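Side-chain contact in Bpsl1147 (Burkholderia pseudomallei, PDB 5A4O), which probably binds DNA, single-stranded DNA in particular, as a dimeric bacterial homolog of the eukaryotic transcription coactivator PC4: residues 54-58 and 59-63. Sequence-based numbering, arbitrary orientation.
Sequences ISIRP and ELLAQ
Arg57 passes across Glu59 at about a right angle and lays its guanidinium flat against Leu60, a compact example of how a strand passes into a helix while one long side chain serves several neighbours. Its CB lies 3.4 Å from Glu59 OE1. CG, set between the backbone N and the carbonyl carbon (chi1 66°), meets that same oxygen and, at 3.8 Å, CG of Leu60. Arg57 CD passes the carboxylate, 3.7 Å from Glu59 OE2. From there the extended chain brings NE and CZ against the Leu60 isobutyl group, whose CG sits about 4.0 Å above the centre of the guanidinium plane. NH1 approaches Leu60 CD1 and NH2 approaches CD2, so both methyls of the leucine fork meet the flat group, while NH1 hydrogen-bonds to the main-chain oxygen of Lys15 in the second subunit. The bend of Glu59 (chi2 100°) brings OE1 back beside the proline ring, 3.2 Å from Pro58 CD, and turns the carboxylate 67° from the guanidinium plane; Arg57 NE and Glu59 OE2 stay 4.2 Å apart, beyond a salt bridge.

The backbone makes the turn itself. Arg57 O accepts from Leu60 N and Pro58 O from Leu61 N, two successive i to i+3 bonds leading into helix 61-73; a water donating to Pro58 O and accepting from Ala62 N bridges an i to i+4 pair. Buried Ile56 CD1 packs against Leu61 CD2 at 3.9 Å, joining strand 47-56 to helix 61-73, and Leu61 also touches Val34 and Leu68 of the second subunit. Apolar contacts thus join the turn to sheet and second subunit alike; Arg57 adds a polar link to Lys15, the nearby carboxylate probably contributing a modest electrostatic attraction.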
loop_
_atom_site.group_PDB
_atom_site.type_symbol
_atom_site.label_atom_id
_atom_site.label_comp_id
_atom_site.label_asym_id
_atom_site.label_seq_id
_atom_site.Cartn_x
_atom_site.Cartn_y
_atom_site.Cartn_z
ATOM N N ILE A 54 3.193 -3.141 1.084
ATOM C CA ILE A 54 2.951 -3.308 2.501
ATOM C C ILE A 54 2.211 -4.654 2.761
ATOM O O ILE A 54 1.485 -5.199 1.890
ATOM C CB ILE A 54 2.188 -2.097 3.094
ATOM C CG1 ILE A 54 0.814 -1.989 2.468
ATOM C CG2 ILE A 54 2.957 -0.795 2.912
ATOM C CD1 ILE A 54 -0.156 -1.130 3.230
ATOM N N SER A 55 2.372 -5.150 3.985
ATOM C CA SER A 55 1.760 -6.394 4.432
ATOM C C SER A 55 1.104 -6.094 5.747
ATOM O O SER A 55 1.792 -5.656 6.686
ATOM C CB SER A 55 2.828 -7.456 4.632
ATOM O OG SER A 55 2.244 -8.646 5.080
ATOM N N ILE A 56 -0.207 -6.320 5.821
ATOM C CA ILE A 56 -0.937 -6.012 7.023
ATOM C C ILE A 56 -1.911 -7.087 7.451
ATOM O O ILE A 56 -2.435 -7.841 6.647
ATOM C CB ILE A 56 -1.730 -4.722 6.862
ATOM C CG1 ILE A 56 -2.689 -4.819 5.680
ATOM C CG2 ILE A 56 -0.775 -3.551 6.672
ATOM C CD1 ILE A 56 -3.777 -3.820 5.780
ATOM N N ARG A 57 -2.162 -7.096 8.745
ATOM C CA ARG A 57 -3.182 -7.895 9.318
ATOM C C ARG A 57 -4.583 -7.298 9.006
ATOM O O ARG A 57 -4.765 -6.101 8.806
ATOM C CB ARG A 57 -2.929 -8.012 10.823
ATOM C CG ARG A 57 -3.059 -6.717 11.606
ATOM C CD ARG A 57 -2.689 -6.981 13.066
ATOM N NE ARG A 57 -2.776 -5.818 13.949
ATOM C CZ ARG A 57 -1.775 -4.975 14.222
ATOM N NH1 ARG A 57 -0.579 -5.097 13.642
ATOM N NH2 ARG A 57 -1.988 -3.985 15.087
ATOM N N PRO A 58 -5.594 -8.162 8.933
ATOM C CA PRO A 58 -6.908 -7.668 8.446
ATOM C C PRO A 58 -7.565 -6.678 9.412
ATOM O O PRO A 58 -8.352 -5.868 8.976
ATOM C CB PRO A 58 -7.738 -8.961 8.301
ATOM C CG PRO A 58 -7.035 -9.956 9.165
ATOM C CD PRO A 58 -5.568 -9.631 9.072
ATOM N N GLU A 59 -7.208 -6.735 10.695
ATOM C CA GLU A 59 -7.739 -5.816 11.704
ATOM C C GLU A 59 -7.307 -4.365 11.453
ATOM O O GLU A 59 -7.811 -3.452 12.110
ATOM C CB GLU A 59 -7.274 -6.192 13.108
ATOM C CG GLU A 59 -7.534 -7.645 13.470
ATOM C CD GLU A 59 -6.282 -8.520 13.313
ATOM O OE1 GLU A 59 -5.940 -8.895 12.178
ATOM O OE2 GLU A 59 -5.644 -8.846 14.353
ATOM N N LEU A 60 -6.349 -4.148 10.557
ATOM C CA LEU A 60 -5.950 -2.788 10.171
ATOM C C LEU A 60 -6.637 -2.283 8.904
ATOM O O LEU A 60 -6.511 -1.089 8.581
ATOM C CB LEU A 60 -4.425 -2.708 9.954
ATOM C CG LEU A 60 -3.566 -2.944 11.196
ATOM C CD1 LEU A 60 -2.106 -2.615 10.911
ATOM C CD2 LEU A 60 -4.039 -2.139 12.392
ATOM N N LEU A 61 -7.331 -3.156 8.171
ATOM C CA LEU A 61 -7.989 -2.761 6.917
ATOM C C LEU A 61 -8.940 -1.586 6.993
ATOM O O LEU A 61 -8.865 -0.687 6.168
ATOM C CB LEU A 61 -8.731 -3.933 6.274
ATOM C CG LEU A 61 -7.851 -4.913 5.547
ATOM C CD1 LEU A 61 -8.641 -6.199 5.307
ATOM C CD2 LEU A 61 -7.320 -4.319 4.240
ATOM N N ALA A 62 -9.847 -1.584 7.951
ATOM C CA ALA A 62 -10.818 -0.489 8.069
ATOM C C ALA A 62 -10.101 0.844 8.228
ATOM O O ALA A 62 -10.456 1.820 7.593
ATOM C CB ALA A 62 -11.779 -0.708 9.244
ATOM N N GLN A 63 -9.087 0.884 9.089
ATOM C CA GLN A 63 -8.294 2.113 9.241
ATOM C C GLN A 63 -7.587 2.551 7.964
ATOM O O GLN A 63 -7.576 3.749 7.643
ATOM C CB GLN A 63 -7.303 1.961 10.394
ATOM C CG GLN A 63 -7.986 1.877 11.752
ATOM C CD GLN A 63 -7.099 1.247 12.801
ATOM O OE1 GLN A 63 -7.168 0.047 13.064
ATOM N NE2 GLN A 63 -6.206 2.047 13.347
HETATM O O HOH W 1 -10.105 -3.812 9.841
#